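Phosphoethanolamine N-methyltransferase 1 (PDB 4KRG) transfers a methyl group from S-adenosylmethionine to the amine of phosphoethanolamine, a step in nematode phosphocholine biosynthesis. Local coordinates at residues Glu138-Leu143 with Asp251-Phe256; Ala198-Asp203 with Glu245-Asp250. One frame throughout, in Å; residues are numbered along the deposited sequence.

Contact 1. Residues Glu138-Leu143 with Asp251-Phe256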
ATOM      1  N   GLU A 138       4.036  14.129  15.117  1.00 24.36           N
ATOM      2  CA  GLU A 138       4.993  13.106  15.534  1.00 21.93           C
ATOM      3  C   GLU A 138       5.344  12.115  14.421  1.00 20.95           C
ATOM      4  O   GLU A 138       6.493  11.683  14.317  1.00 20.86           O
ATOM      5  CB  GLU A 138       4.472  12.361  16.764  1.00 23.10           C
ATOM      6  CG  GLU A 138       4.431  13.220  18.017  1.00 23.72           C
ATOM      7  CD  GLU A 138       3.585  12.618  19.126  1.00 25.35           C
ATOM      8  OE1 GLU A 138       2.847  11.639  18.866  1.00 26.03           O
ATOM      9  OE2 GLU A 138       3.657  13.126  20.262  1.00 23.82           O
ATOM     10  N   VAL A 139       4.356  11.750  13.604  1.00 21.24           N
ATOM     11  CA  VAL A 139       4.591  10.874  12.460  1.00 20.09           C
ATOM     12  C   VAL A 139       5.629  11.502  11.534  1.00 21.63           C
ATOM     13  O   VAL A 139       6.588  10.847  11.118  1.00 21.62           O
ATOM     14  CB  VAL A 139       3.289  10.595  11.671  1.00 20.58           C
ATOM     15  CG1 VAL A 139       3.598   9.926  10.339  1.00 18.62           C
ATOM     16  CG2 VAL A 139       2.355   9.713  12.480  1.00 21.52           C
ATOM     17  N   ILE A 140       5.443  12.781  11.233  1.00 20.89           N
ATOM     18  CA  ILE A 140       6.361  13.506  10.365  1.00 21.20           C
ATOM     19  C   ILE A 140       7.742  13.584  11.014  1.00 21.47           C
ATOM     20  O   ILE A 140       8.761  13.324  10.369  1.00 22.80           O
ATOM     21  CB  ILE A 140       5.829  14.915  10.047  1.00 25.11           C
ATOM     22  CG1 ILE A 140       4.511  14.809   9.277  1.00 25.18           C
ATOM     23  CG2 ILE A 140       6.845  15.694   9.240  1.00 25.14           C
ATOM     24  CD1 ILE A 140       3.647  16.054   9.329  1.00 27.35           C
ATOM     25  N   GLU A 141       7.765  13.913  12.301  1.00 21.68           N
ATOM     26  CA  GLU A 141       9.014  14.004  13.045  1.00 21.13           C
ATOM     27  C   GLU A 141       9.699  12.645  13.141  1.00 20.81           C
ATOM     28  O   GLU A 141      10.918  12.556  13.042  1.00 23.62           O
ATOM     29  CB  GLU A 141       8.768  14.614  14.429  1.00 21.43           C
ATOM     30  CG  GLU A 141       8.346  16.079  14.362  1.00 24.10           C
ATOM     31  CD  GLU A 141       8.095  16.695  15.728  1.00 29.91           C
ATOM     32  OE1 GLU A 141       8.086  17.942  15.826  1.00 34.53           O
ATOM     33  OE2 GLU A 141       7.894  15.937  16.700  1.00 32.81           O
ATOM     34  N   PHE A 142       8.917  11.587  13.316  1.00 20.31           N
ATOM     35  CA  PHE A 142       9.475  10.242  13.319  1.00 19.23           C
ATOM     36  C   PHE A 142      10.131   9.918  11.986  1.00 20.07           C
ATOM     37  O   PHE A 142      11.215   9.341  11.946  1.00 20.34           O
ATOM     38  CB  PHE A 142       8.411   9.185  13.634  1.00 19.41           C
ATOM     39  CG  PHE A 142       8.893   7.774  13.426  1.00 19.43           C
ATOM     40  CD1 PHE A 142       9.677   7.148  14.386  1.00 21.10           C
ATOM     41  CD2 PHE A 142       8.589   7.085  12.265  1.00 18.81           C
ATOM     42  CE1 PHE A 142      10.136   5.850  14.196  1.00 20.54           C
ATOM     43  CE2 PHE A 142       9.043   5.792  12.070  1.00 18.61           C
ATOM     44  CZ  PHE A 142       9.816   5.173  13.039  1.00 19.04           C
ATOM     45  N   LEU A 143       9.473  10.291  10.892  1.00 20.79           N
ATOM     46  CA  LEU A 143       9.962   9.937   9.560  1.00 20.59           C
ATOM     47  C   LEU A 143      11.197  10.727   9.149  1.00 21.11           C
ATOM     48  O   LEU A 143      12.046  10.221   8.420  1.00 23.00           O
ATOM     49  CB  LEU A 143       8.858  10.086   8.515  1.00 18.49           C
ATOM     50  CG  LEU A 143       7.725   9.067   8.647  1.00 16.32           C
ATOM     51  CD1 LEU A 143       6.561   9.443   7.748  1.00 19.77           C
ATOM     52  CD2 LEU A 143       8.215   7.660   8.332  1.00 16.81           C
ATOM     53  N   ASP A 251       5.321  22.636   6.681  1.00 35.41           N
ATOM     54  CA  ASP A 251       4.872  22.489   5.295  1.00 34.50           C
ATOM     55  C   ASP A 251       4.267  21.108   5.050  1.00 31.77           C
ATOM     56  O   ASP A 251       3.298  20.965   4.310  1.00 32.07           O
ATOM     57  CB  ASP A 251       6.036  22.727   4.318  1.00 37.09           C
ATOM     58  CG  ASP A 251       6.295  24.206   4.047  1.00 40.64           C
ATOM     59  OD1 ASP A 251       5.694  25.068   4.728  1.00 39.10           O
ATOM     60  OD2 ASP A 251       7.113  24.504   3.147  1.00 42.55           O
ATOM     61  N   LEU A 252       4.851  20.092   5.674  1.00 29.49           N
ATOM     62  CA  LEU A 252       4.357  18.729   5.550  1.00 27.91           C
ATOM     63  C   LEU A 252       3.087  18.543   6.363  1.00 27.69           C
ATOM     64  O   LEU A 252       2.165  17.854   5.935  1.00 29.62           O
ATOM     65  CB  LEU A 252       5.416  17.733   6.014  1.00 27.51           C
ATOM     66  CG  LEU A 252       6.600  17.537   5.071  1.00 29.18           C
ATOM     67  CD1 LEU A 252       7.718  16.761   5.754  1.00 28.38           C
ATOM     68  CD2 LEU A 252       6.147  16.824   3.810  1.00 27.09           C
ATOM     69  N   LEU A 253       3.041  19.173   7.532  1.00 28.25           N
ATOM     70  CA  LEU A 253       1.900  19.053   8.438  1.00 27.33           C
ATOM     71  C   LEU A 253       0.617  19.614   7.831  1.00 27.39           C
ATOM     72  O   LEU A 253      -0.445  19.002   7.937  1.00 28.57           O
ATOM     73  CB  LEU A 253       2.206  19.726   9.781  1.00 28.43           C
ATOM     74  CG  LEU A 253       1.222  19.463  10.922  1.00 29.95           C
ATOM     75  CD1 LEU A 253       1.060  17.977  11.186  1.00 28.22           C
ATOM     76  CD2 LEU A 253       1.660  20.175  12.190  1.00 29.46           C
ATOM     77  N   ASN A 254       0.718  20.764   7.181  1.00 28.59           N
ATOM     78  CA  ASN A 254      -0.428  21.336   6.485  1.00 28.98           C
ATOM     79  C   ASN A 254      -1.033  20.350   5.500  1.00 28.05           C
ATOM     80  O   ASN A 254      -2.249  20.177   5.440  1.00 28.12           O
ATOM     81  CB  ASN A 254      -0.023  22.594   5.728  1.00 30.74           C
ATOM     82  CG  ASN A 254      -1.166  23.177   4.925  1.00 32.70           C
ATOM     83  OD1 ASN A 254      -2.301  23.247   5.401  1.00 33.84           O
ATOM     84  ND2 ASN A 254      -0.878  23.581   3.694  1.00 31.95           N
ATOM     85  N   LEU A 255      -0.172  19.706   4.726  1.00 27.12           N
ATOM     86  CA  LEU A 255      -0.625  18.748   3.736  1.00 26.00           C
ATOM     87  C   LEU A 255      -1.224  17.503   4.381  1.00 27.10           C
ATOM     88  O   LEU A 255      -2.328  17.082   4.041  1.00 25.88           O
ATOM     89  CB  LEU A 255       0.530  18.370   2.817  1.00 26.39           C
ATOM     90  CG  LEU A 255       1.090  19.524   1.994  1.00 28.83           C
ATOM     91  CD1 LEU A 255       2.303  19.073   1.228  1.00 29.83           C
ATOM     92  CD2 LEU A 255       0.038  20.038   1.037  1.00 28.81           C
ATOM     93  N   PHE A 256      -0.487  16.925   5.320  1.00 25.52           N
ATOM     94  CA  PHE A 256      -0.839  15.649   5.925  1.00 23.65           C
ATOM     95  C   PHE A 256      -2.104  15.762   6.778  1.00 26.64           C
ATOM     96  O   PHE A 256      -2.910  14.838   6.822  1.00 28.46           O
ATOM     97  CB  PHE A 256       0.355  15.152   6.757  1.00 23.69           C
ATOM     98  CG  PHE A 256       0.240  13.729   7.245  1.00 21.63           C
ATOM     99  CD1 PHE A 256      -0.025  12.686   6.370  1.00 20.50           C
ATOM    100  CD2 PHE A 256       0.460  13.432   8.584  1.00 22.43           C
ATOM    101  CE1 PHE A 256      -0.098  11.373   6.835  1.00 20.40           C
ATOM    102  CE2 PHE A 256       0.387  12.130   9.051  1.00 23.52           C
ATOM    103  CZ  PHE A 256       0.107  11.098   8.176  1.00 20.91           C
TER
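Ile140 reaches from helix 136-149 into the side of helix 249-271, where Leu252, Leu253 and Phe256 receive it. At CB the chain divides. The short branch, CG2, is anti to the backbone N and meets Leu252, with Leu252 CD1 3.7 Å from Ile140 CG2 and Leu252 CB a little farther off. The long branch starts at CG1, beside the backbone N (chi1 -63°) and anti to the carbonyl carbon, which serves as a spacer and carries CD1 outward until that methyl rests against the backbone of the opposing helix. Ile140 CD1 lies 3.6 Å from Leu253 CA, and Leu253 N is almost as near. Leu253 CD1 touches the same methyl from its own side chain, 3.7 Å from Ile140 CD1, while Phe256 CD2 is a more distant neighbour, 4.2 Å from Ile140 CD1.

Helix 136-149 follows strand 122-126 and leads into the parallel strand 154-161, making it the crossover helix of a beta-alpha-beta unit in the Rossmann-like methyltransferase fold. Helix 249-271, from the chain beyond strand 231-240, packs against it here with the local axes 10.2 Å apart at closest approach and their N-to-C directions 131° apart. At this spacing Ile140 spans the gap to the opposing backbone, and the contacts between side chains of the two segments are all apolar.

The residue before it, Val139, takes up the aromatic end of the row. Its CG1 stands 4.1 Å from Phe256 CE2, meeting the ring obliquely, and the two side chains cross at about a right angle. Helix 189-198 closes in on this corner, Leu195 packing on Val139 and Leu191 on Phe256, while Leu253 is touched by Asp136 and Arg137.

Contact 2. Residues Ala198-Asp203 with Glu245-Asp250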
ATOM      1  N   ALA A 198       6.414  12.794  -0.319  1.00 23.84           N
ATOM      2  CA  ALA A 198       6.609  14.240  -0.217  1.00 24.97           C
ATOM      3  C   ALA A 198       7.937  14.615   0.428  1.00 24.83           C
ATOM      4  O   ALA A 198       8.559  15.603   0.038  1.00 30.05           O
ATOM      5  CB  ALA A 198       5.461  14.882   0.550  1.00 23.93           C
ATOM      6  N   ILE A 199       8.353  13.839   1.424  1.00 20.62           N
ATOM      7  CA  ILE A 199       9.512  14.182   2.247  1.00 20.31           C
ATOM      8  C   ILE A 199      10.779  14.469   1.436  1.00 21.78           C
ATOM      9  O   ILE A 199      11.154  13.708   0.539  1.00 24.27           O
ATOM     10  CB  ILE A 199       9.792  13.085   3.311  1.00 22.89           C
ATOM     11  CG1 ILE A 199       8.760  13.165   4.435  1.00 21.57           C
ATOM     12  CG2 ILE A 199      11.191  13.229   3.903  1.00 22.52           C
ATOM     13  CD1 ILE A 199       8.812  11.998   5.402  1.00 22.15           C
ATOM     14  N   ARG A 200      11.414  15.593   1.754  1.00 24.16           N
ATOM     15  CA  ARG A 200      12.727  15.941   1.235  1.00 23.80           C
ATOM     16  C   ARG A 200      13.568  16.359   2.426  1.00 27.35           C
ATOM     17  O   ARG A 200      13.255  17.346   3.088  1.00 30.54           O
ATOM     18  CB  ARG A 200      12.629  17.101   0.248  1.00 24.53           C
ATOM     19  CG  ARG A 200      11.818  16.806  -0.996  1.00 25.44           C
ATOM     20  CD  ARG A 200      12.451  15.702  -1.805  1.00 25.97           C
ATOM     21  NE  ARG A 200      11.705  15.434  -3.027  1.00 28.91           N
ATOM     22  CZ  ARG A 200      10.636  14.650  -3.091  1.00 27.17           C
ATOM     23  NH1 ARG A 200      10.176  14.052  -2.001  1.00 24.68           N
ATOM     24  NH2 ARG A 200      10.027  14.470  -4.251  1.00 32.11           N
ATOM     25  N   TYR A 201      14.630  15.611   2.699  1.00 27.45           N
ATOM     26  CA  TYR A 201      15.472  15.862   3.865  1.00 26.91           C
ATOM     27  C   TYR A 201      16.904  16.207   3.474  1.00 26.52           C
ATOM     28  O   TYR A 201      17.540  15.466   2.722  1.00 26.59           O
ATOM     29  CB  TYR A 201      15.474  14.626   4.765  1.00 26.66           C
ATOM     30  CG  TYR A 201      16.447  14.673   5.924  1.00 29.22           C
ATOM     31  CD1 TYR A 201      16.098  15.278   7.120  1.00 28.01           C
ATOM     32  CD2 TYR A 201      17.713  14.090   5.830  1.00 30.31           C
ATOM     33  CE1 TYR A 201      16.983  15.315   8.184  1.00 30.57           C
ATOM     34  CE2 TYR A 201      18.602  14.124   6.892  1.00 29.51           C
ATOM     35  CZ  TYR A 201      18.232  14.737   8.063  1.00 29.16           C
ATOM     36  OH  TYR A 201      19.108  14.774   9.119  1.00 30.78           O
ATOM     37  N   ARG A 202      17.408  17.326   3.991  1.00 28.31           N
ATOM     38  CA  ARG A 202      18.814  17.670   3.819  1.00 31.19           C
ATOM     39  C   ARG A 202      19.600  17.227   5.041  1.00 30.98           C
ATOM     40  O   ARG A 202      19.307  17.650   6.162  1.00 30.92           O
ATOM     41  CB  ARG A 202      19.002  19.173   3.614  1.00 37.38           C
ATOM     42  CG  ARG A 202      20.431  19.554   3.243  1.00 44.16           C
ATOM     43  CD  ARG A 202      20.603  21.052   2.967  1.00 52.38           C
ATOM     44  NE  ARG A 202      20.094  21.459   1.657  1.00 57.67           N
ATOM     45  CZ  ARG A 202      20.802  21.434   0.528  1.00 59.56           C
ATOM     46  NH1 ARG A 202      22.059  21.019   0.538  1.00 61.86           N
ATOM     47  NH2 ARG A 202      20.252  21.825  -0.615  1.00 57.43           N
ATOM     48  N   ASP A 203      20.602  16.379   4.831  1.00 28.88           N
ATOM     49  CA  ASP A 203      21.382  15.874   5.952  1.00 28.11           C
ATOM     50  C   ASP A 203      22.453  16.873   6.415  1.00 30.93           C
ATOM     51  O   ASP A 203      22.539  17.986   5.895  1.00 31.69           O
ATOM     52  CB  ASP A 203      21.931  14.454   5.680  1.00 26.81           C
ATOM     53  CG  ASP A 203      23.021  14.409   4.610  1.00 29.71           C
ATOM     54  OD1 ASP A 203      23.670  15.435   4.333  1.00 31.97           O
ATOM     55  OD2 ASP A 203      23.254  13.312   4.058  1.00 28.46           O
ATOM     56  N   GLU A 245      14.177  20.722  -2.984  1.00 39.63           N
ATOM     57  CA  GLU A 245      14.214  21.615  -1.825  1.00 39.07           C
ATOM     58  C   GLU A 245      13.578  20.960  -0.597  1.00 32.80           C
ATOM     59  O   GLU A 245      12.621  20.196  -0.724  1.00 30.74           O
ATOM     60  CB  GLU A 245      13.510  22.938  -2.136  1.00 43.52           C
ATOM     61  CG  GLU A 245      12.032  22.796  -2.482  1.00 46.00           C
ATOM     62  CD  GLU A 245      11.292  24.124  -2.453  1.00 50.33           C
ATOM     63  OE1 GLU A 245      11.949  25.178  -2.575  1.00 53.91           O
ATOM     64  OE2 GLU A 245      10.052  24.117  -2.301  1.00 51.03           O
ATOM     65  N   GLU A 246      14.108  21.267   0.587  1.00 33.18           N
ATOM     66  CA  GLU A 246      13.647  20.636   1.824  1.00 33.28           C
ATOM     67  C   GLU A 246      12.166  20.857   2.055  1.00 34.26           C
ATOM     68  O   GLU A 246      11.604  21.870   1.643  1.00 36.98           O
ATOM     69  CB  GLU A 246      14.415  21.175   3.032  1.00 33.61           C
ATOM     70  CG  GLU A 246      15.881  20.832   3.042  1.00 35.60           C
ATOM     71  CD  GLU A 246      16.621  21.481   4.190  1.00 37.03           C
ATOM     72  OE1 GLU A 246      17.504  22.325   3.923  1.00 39.12           O
ATOM     73  OE2 GLU A 246      16.323  21.143   5.356  1.00 35.60           O
ATOM     74  N   THR A 247      11.536  19.895   2.713  1.00 32.17           N
ATOM     75  CA  THR A 247      10.164  20.064   3.145  1.00 31.38           C
ATOM     76  C   THR A 247      10.196  20.151   4.650  1.00 31.69           C
ATOM     77  O   THR A 247      10.625  19.212   5.315  1.00 29.30           O
ATOM     78  CB  THR A 247       9.279  18.885   2.729  1.00 27.08           C
ATOM     79  OG1 THR A 247       9.962  17.657   3.010  1.00 27.52           O
ATOM     80  CG2 THR A 247       8.969  18.955   1.247  1.00 28.20           C
ATOM     81  N   SER A 248       9.755  21.284   5.184  1.00 42.43           N
ATOM     82  CA  SER A 248       9.750  21.502   6.625  1.00 41.17           C
ATOM     83  C   SER A 248       8.645  20.688   7.286  1.00 38.24           C
ATOM     84  O   SER A 248       7.788  20.135   6.602  1.00 37.83           O
ATOM     85  CB  SER A 248       9.536  22.982   6.931  1.00 42.82           C
ATOM     86  OG  SER A 248       8.189  23.357   6.696  1.00 42.61           O
ATOM     87  N   VAL A 249       8.661  20.628   8.616  1.00 36.18           N
ATOM     88  CA  VAL A 249       7.608  19.946   9.366  1.00 35.22           C
ATOM     89  C   VAL A 249       6.268  20.671   9.215  1.00 35.84           C
ATOM     90  O   VAL A 249       5.230  20.038   9.051  1.00 35.11           O
ATOM     91  CB  VAL A 249       7.970  19.800  10.861  1.00 35.42           C
ATOM     92  CG1 VAL A 249       6.864  19.090  11.618  1.00 35.64           C
ATOM     93  CG2 VAL A 249       9.258  19.026  11.010  1.00 35.20           C
ATOM     94  N   ASP A 250       6.299  21.998   9.256  1.00 36.73           N
ATOM     95  CA  ASP A 250       5.084  22.790   9.102  1.00 37.61           C
ATOM     96  C   ASP A 250       4.472  22.664   7.706  1.00 36.83           C
ATOM     97  O   ASP A 250       3.250  22.592   7.570  1.00 38.07           O
ATOM     98  CB  ASP A 250       5.356  24.260   9.432  1.00 42.55           C
ATOM     99  CG  ASP A 250       5.597  24.494  10.914  1.00 47.82           C
ATOM    100  OD1 ASP A 250       5.008  23.765  11.740  1.00 49.92           O
ATOM    101  OD2 ASP A 250       6.372  25.410  11.253  1.00 49.57           O
TER
HETATM  102  O   HOH W   1      15.486  18.826   6.287  1.00 34.51           O
HETATM  103  O   HOH W   2      17.862  23.476   1.260  1.00 47.03           O
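Thr247 and Arg200 exchange two hydrogen bonds where the chain approaching helix 249-271 runs beside the short strand 200-202. Arg200 N donates to Thr247 OG1 at 2.8 Å with an angle of 161° at the hydrogen. In return Thr247 N donates to Arg200 O at 3.1 Å, straighter at 170°. Both backbone polar atoms of Arg200 are thus satisfied from one residue. OG1 can accept from Arg200 N because it sits between its own backbone N and carbonyl carbon, facing the strand, while CG2 lies against Ala198 O. Tyr201 instead bonds through its backbone to Trp209, so strand 200-202 is held along both edges.

The Arg200 side chain passes Glu245 O with its CB and then bends back along its own segment. Arg200 NH1 donates to Ile199 O at 2.7 Å, from well above that carbonyl's plane, and also to Arg197 O; NE pairs with Asp244.

Arg202 and Glu246 form the outer part, their side chains crossing at about a right angle with the carboxylate carbon, Glu246 CD, 3.4 Å from Arg202 CB. Glu246 OE1 lies at the edge of the guanidinium, in its plane, 3.5 Å from Arg202 NE, though the carboxylate plane is turned 62° from it. A water reinforces this long salt bridge, accepting from Arg202 NE at 3.0 Å and donating to Glu246 OE1 at 2.9 Å. A second water donates to Glu246 OE2 and takes a weak bond from Arg202 N. One backbone-to-backbone bond and one to a threonine hydroxyl therefore set the pairing of Arg200 with Thr247, while the exposed ion pair, partly relayed through water, is probably the more adaptable element.

From the N terminus, the first segment reached is 138-143, on helix 136-149 of the methyltransferase core; the chain then runs through strand 154-161 and helix 189-198 to the short strand 200-202. It continues through strands 208-218 and 231-240, and contact 2 closes this inner loop when residues 245-250 return to 198-203. Helix 249-271 begins within this same segment, and its next residues close contact 1, the larger loop that encloses contact 2; the two do not cross. Their centres are about 10 Å apart. Leu252 joins them, packing on Ala198, Ile199 and Thr247, while Leu143 rests on Ile199, tying the core helix, the turn from helix 189-198 into strand 200-202, and the start of helix 249-271 together.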